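Local coordinates for HTH-type transcriptional regulator LysG (Mycobacterium tuberculosis, PDB 3ISP), which is a homodimeric LysR-family DNA-binding regulator that probably activates expression of the exporter LysE and represses its own, at residues Ser192-Trp195 and Leu201-Met204; Gly226-Ala231 and Gly238-Lys243. All coordinates share one frame; numbering follows the deposited sequence.

Contact 1: residues Ser192-Trp195 and Leu201-Met204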
loop_
_atom_site.group_PDB
_atom_site.type_symbol
_atom_site.label_atom_id
_atom_site.label_comp_id
_atom_site.label_asym_id
_atom_site.label_seq_id
_atom_site.Cartn_x
_atom_site.Cartn_y
_atom_site.Cartn_z
ATOM N N SER A 192 -11.364 20.807 13.006
ATOM C CA SER A 192 -12.153 20.465 11.821
ATOM C C SER A 192 -12.521 18.983 11.829
ATOM O O SER A 192 -11.951 18.194 12.573
ATOM C CB SER A 192 -11.424 20.838 10.524
ATOM O OG SER A 192 -10.353 19.949 10.264
ATOM N N LEU A 193 -13.492 18.615 11.007
ATOM C CA LEU A 193 -13.840 17.219 10.820
ATOM C C LEU A 193 -13.295 16.678 9.494
ATOM O O LEU A 193 -12.546 17.350 8.781
ATOM C CB LEU A 193 -15.351 17.060 10.835
ATOM C CG LEU A 193 -16.084 17.600 12.048
ATOM C CD1 LEU A 193 -17.554 17.239 11.949
ATOM C CD2 LEU A 193 -15.454 17.036 13.307
ATOM N N ALA A 194 -13.701 15.459 9.175
ATOM C CA ALA A 194 -13.282 14.781 7.964
ATOM C C ALA A 194 -13.683 13.312 8.053
ATOM O O ALA A 194 -13.764 12.750 9.144
ATOM C CB ALA A 194 -11.785 14.912 7.765
ATOM N N TRP A 195 -13.938 12.697 6.904
ATOM C CA TRP A 195 -14.284 11.288 6.869
ATOM C C TRP A 195 -13.063 10.425 7.109
ATOM O O TRP A 195 -13.160 9.343 7.689
ATOM C CB TRP A 195 -14.931 10.925 5.531
ATOM C CG TRP A 195 -16.361 11.294 5.495
ATOM C CD1 TRP A 195 -16.898 12.538 5.710
ATOM C CD2 TRP A 195 -17.458 10.418 5.248
ATOM N NE1 TRP A 195 -18.271 12.481 5.615
ATOM C CE2 TRP A 195 -18.639 11.191 5.331
ATOM C CE3 TRP A 195 -17.560 9.058 4.971
ATOM C CZ2 TRP A 195 -19.898 10.645 5.136
ATOM C CZ3 TRP A 195 -18.820 8.515 4.784
ATOM C CH2 TRP A 195 -19.972 9.312 4.864
ATOM N N LEU A 201 -12.153 17.475 1.128
ATOM C CA LEU A 201 -13.214 18.475 1.128
ATOM C C LEU A 201 -12.906 19.706 1.983
ATOM O O LEU A 201 -12.981 20.825 1.501
ATOM C CB LEU A 201 -14.542 17.840 1.535
ATOM C CG LEU A 201 -15.512 17.605 0.377
ATOM C CD1 LEU A 201 -14.775 17.705 -0.944
ATOM C CD2 LEU A 201 -16.200 16.262 0.507
ATOM N N GLN A 202 -12.548 19.499 3.243
ATOM C CA GLN A 202 -12.262 20.605 4.146
ATOM C C GLN A 202 -11.017 21.371 3.678
ATOM O O GLN A 202 -10.890 22.584 3.874
ATOM C CB GLN A 202 -12.057 20.077 5.577
ATOM C CG GLN A 202 -13.339 19.793 6.370
ATOM C CD GLN A 202 -14.089 18.530 5.930
ATOM O OE1 GLN A 202 -13.531 17.630 5.296
ATOM N NE2 GLN A 202 -15.364 18.464 6.279
ATOM N N ASP A 203 -10.090 20.649 3.061
ATOM C CA ASP A 203 -8.828 21.238 2.648
ATOM C C ASP A 203 -9.017 22.189 1.468
ATOM O O ASP A 203 -8.271 23.156 1.319
ATOM C CB ASP A 203 -7.825 20.142 2.284
ATOM C CG ASP A 203 -7.157 19.531 3.496
ATOM O OD1 ASP A 203 -7.501 19.937 4.630
ATOM O OD2 ASP A 203 -6.278 18.650 3.312
ATOM N N MET A 204 -10.006 21.913 0.624
ATOM C CA MET A 204 -10.233 22.740 -0.552
ATOM C C MET A 204 -10.793 24.084 -0.132
ATOM O O MET A 204 -10.400 25.129 -0.667
ATOM C CB MET A 204 -11.152 22.048 -1.550
ATOM C CG MET A 204 -10.514 20.858 -2.222
ATOM S SD MET A 204 -11.692 20.066 -3.314
ATOM C CE MET A 204 -11.208 18.342 -3.124
#

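Contact 2: residues Gly226-Ala231 and Gly238-Lys243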
loop_
_atom_site.group_PDB
_atom_site.type_symbol
_atom_site.label_atom_id
_atom_site.label_comp_id
_atom_site.label_asym_id
_atom_site.label_seq_id
_atom_site.Cartn_x
_atom_site.Cartn_y
_atom_site.Cartn_z
ATOM N N GLY A 226 -22.442 9.128 11.516
ATOM C CA GLY A 226 -21.213 9.380 12.238
ATOM C C GLY A 226 -20.712 10.796 12.063
ATOM O O GLY A 226 -20.425 11.479 13.049
ATOM N N PHE A 227 -20.598 11.233 10.809
ATOM C CA PHE A 227 -20.118 12.573 10.484
ATOM C C PHE A 227 -21.128 13.578 10.966
ATOM O O PHE A 227 -20.758 14.654 11.433
ATOM C CB PHE A 227 -19.957 12.731 8.977
ATOM C CG PHE A 227 -19.080 13.882 8.561
ATOM C CD1 PHE A 227 -17.703 13.806 8.690
ATOM C CD2 PHE A 227 -19.626 15.013 7.987
ATOM C CE1 PHE A 227 -16.884 14.847 8.289
ATOM C CE2 PHE A 227 -18.813 16.059 7.574
ATOM C CZ PHE A 227 -17.439 15.974 7.731
ATOM N N THR A 228 -22.406 13.226 10.866
ATOM C CA THR A 228 -23.457 14.157 11.269
ATOM C C THR A 228 -23.520 14.365 12.793
ATOM O O THR A 228 -23.681 15.500 13.260
ATOM C CB THR A 228 -24.844 13.782 10.688
ATOM O OG1 THR A 228 -24.820 13.945 9.266
ATOM C CG2 THR A 228 -25.929 14.685 11.254
ATOM N N ALA A 229 -23.387 13.284 13.562
ATOM C CA ALA A 229 -23.374 13.399 15.020
ATOM C C ALA A 229 -22.169 14.215 15.491
ATOM O O ALA A 229 -22.296 15.091 16.334
ATOM C CB ALA A 229 -23.394 12.027 15.681
ATOM N N ALA A 230 -21.003 13.928 14.935
ATOM C CA ALA A 230 -19.817 14.716 15.227
ATOM C C ALA A 230 -20.113 16.211 15.141
ATOM O O ALA A 230 -19.850 16.960 16.085
ATOM C CB ALA A 230 -18.690 14.343 14.283
ATOM N N ALA A 231 -20.655 16.646 14.005
ATOM C CA ALA A 231 -20.912 18.062 13.802
ATOM C C ALA A 231 -21.993 18.534 14.755
ATOM O O ALA A 231 -21.845 19.566 15.398
ATOM C CB ALA A 231 -21.306 18.348 12.370
ATOM N N GLY A 238 -17.156 21.019 9.394
ATOM C CA GLY A 238 -16.935 20.131 8.267
ATOM C C GLY A 238 -17.804 20.449 7.060
ATOM O O GLY A 238 -18.797 21.163 7.173
ATOM N N MET A 239 -17.435 19.916 5.899
ATOM C CA MET A 239 -18.201 20.163 4.683
ATOM C C MET A 239 -19.371 19.180 4.517
ATOM O O MET A 239 -19.190 17.956 4.522
ATOM C CB MET A 239 -17.280 20.118 3.467
ATOM C CG MET A 239 -15.969 20.854 3.641
ATOM S SD MET A 239 -16.107 22.638 3.536
ATOM C CE MET A 239 -17.559 22.869 2.538
ATOM N N PHE A 240 -20.565 19.729 4.345
ATOM C CA PHE A 240 -21.785 18.938 4.255
ATOM C C PHE A 240 -22.535 19.169 2.955
ATOM O O PHE A 240 -22.738 20.306 2.538
ATOM C CB PHE A 240 -22.727 19.308 5.403
ATOM C CG PHE A 240 -22.449 18.579 6.689
ATOM C CD1 PHE A 240 -23.292 17.575 7.124
ATOM C CD2 PHE A 240 -21.362 18.911 7.470
ATOM C CE1 PHE A 240 -23.051 16.904 8.317
ATOM C CE2 PHE A 240 -21.123 18.248 8.665
ATOM C CZ PHE A 240 -21.969 17.241 9.088
ATOM N N PRO A 241 -22.979 18.086 2.316
ATOM C CA PRO A 241 -23.856 18.288 1.165
ATOM C C PRO A 241 -24.974 19.206 1.605
ATOM O O PRO A 241 -25.577 18.950 2.636
ATOM C CB PRO A 241 -24.408 16.889 0.894
ATOM C CG PRO A 241 -23.363 15.981 1.410
ATOM C CD PRO A 241 -22.785 16.663 2.626
ATOM N N GLU A 242 -25.235 20.265 0.851
ATOM C CA GLU A 242 -26.279 21.199 1.231
ATOM C C GLU A 242 -27.619 20.541 1.514
ATOM O O GLU A 242 -28.296 20.941 2.444
ATOM C CB GLU A 242 -26.450 22.309 0.202
ATOM C CG GLU A 242 -27.533 23.285 0.575
ATOM C CD GLU A 242 -27.869 24.230 -0.548
ATOM O OE1 GLU A 242 -26.936 24.877 -1.063
ATOM O OE2 GLU A 242 -29.064 24.327 -0.907
ATOM N N LYS A 243 -28.015 19.545 0.732
ATOM C CA LYS A 243 -29.294 18.883 0.991
ATOM C C LYS A 243 -29.397 18.456 2.461
ATOM O O LYS A 243 -30.479 18.483 3.057
ATOM C CB LYS A 243 -29.492 17.665 0.084
ATOM C CG LYS A 243 -30.935 17.139 0.075
ATOM C CD LYS A 243 -31.089 15.861 -0.744
ATOM C CE LYS A 243 -32.559 15.508 -0.985
ATOM N NZ LYS A 243 -33.351 15.326 0.274
#

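Contact 1: residues Ser192-Trp195 and Leu201-Met204
Gln-202, in the first turn of helix 201-210, lays its side chain against the backbone of Leu-193 and Ala-194, and each close approach between the two segments involves this one residue. The carbonyl oxygen of Leu-193 rests against the stem and head of the glutamine: Leu-193 O is 3.5 Å from Gln-202 CG and 3.4 Å from Gln-202 CD. Two torsions shape this fit. The first sets CG beside the backbone N (chi1 -81°), and a bend at chi2 (74°) then folds the amide along the opposing chain toward Ala-194. The nearest CA atoms across the contact, those of Ala-194 and Gln-202, are 7.0 Å apart, and the methyl of Ala-194 puts no long side chain beside the glutamine. A long but flexible residue such as glutamine suits the site, spanning the gap from the helix while its side chain stays buried.

The helix residues that follow are more loosely placed. Met-204 is exposed and does not meet 192-195, while exposed Asp-203 turns to a salt bridge with Arg-216. Asp-199 accepts hydrogen bonds from the backbone N of Trp-195 and of Leu-201, at the two ends of the intervening loop.

The extended segment 192-195 lies between two helices: Gln-202 of helix 201-210 meets its backbone, whereas Leu-193 sends its branched end away from the glutamine, onto Phe-227, Ala-230 and Ala-231 of helix 224-232, an apolar surface that suits a leucine. Its backbone is hydrogen-bonded to the loop residues Pro-217, His-219, Val-221 and Trp-237, and Gln-202 also reaches Met-239 of strand 238-241.

Contact 2: residues Gly226-Ala231 and Gly238-Lys243
Phe-227 and Phe-240 bring their rings together at the centre of this contact, with centroids 5.0 Å apart and planes inclined at 40°, an oblique pairing that is neither a stack nor edge-to-face. One side of the Phe-227 ring does the touching: its CE2 is 3.4 Å from CE2 of Phe-240, and its CD2 lies over a face of the Phe-240 ring. A chi1 of -162° swings the Phe-227 ring off the helix toward the strand, its CG opposite the backbone N. Phe-240 takes another rotamer, with CG beside its own N (chi1 -84°), which carries the ring back to the helix although its CB sets out obliquely. There the methyl of Ala-231 approaches CZ of Phe-240 at 3.5 Å; one turn on from Phe-227, so small a residue lets the ring come close to the helix.

This is a helix-strand unit of the periplasmic-binding-protein-like effector domain of LysR regulators: helix 224-232 packs on strand 238-241, an outermost strand of the sheet, which pairs antiparallel with 155-169. The axes of the two short segments pass 10.1 Å apart. Glycine suits position 238 because a CB there would point at Phe-227 and come too close to its CZ, which lies 4.2 Å from Gly-238 CA. Met-239 faces helix 201-210 on the other side of the strand, where a flexible apolar chain suits contact with Leu-201 and Leu-205.

Thr-228 places OG1 beside its backbone N, where it hydrogen-bonds Thr-224 O within the helix; the same OG1 sits at the edge of the Phe-240 ring, near its plane and 3.6 Å from Phe-240 CE1. Ala-229, facing away from the strand, packs on Ser-111 of the second subunit.

Followed from the N terminus, the chain first closes the five-residue loop after Trp-195 at contact 1, where helix 201-210 begins. It then runs on to helix 224-232 and closes a second short connection, six residues long, at contact 2. The two loops come in series, neither enclosing nor crossing the other, yet the contact centres lie only about 10 Å apart. Phe-227 bridges them: its ring also meets that of Trp-195, with planes at about 35°. Together the contacts tie the extended segment 192-195, helices 201-210 and 224-232 and the edge strand 238-241 into one part of the effector-binding domain.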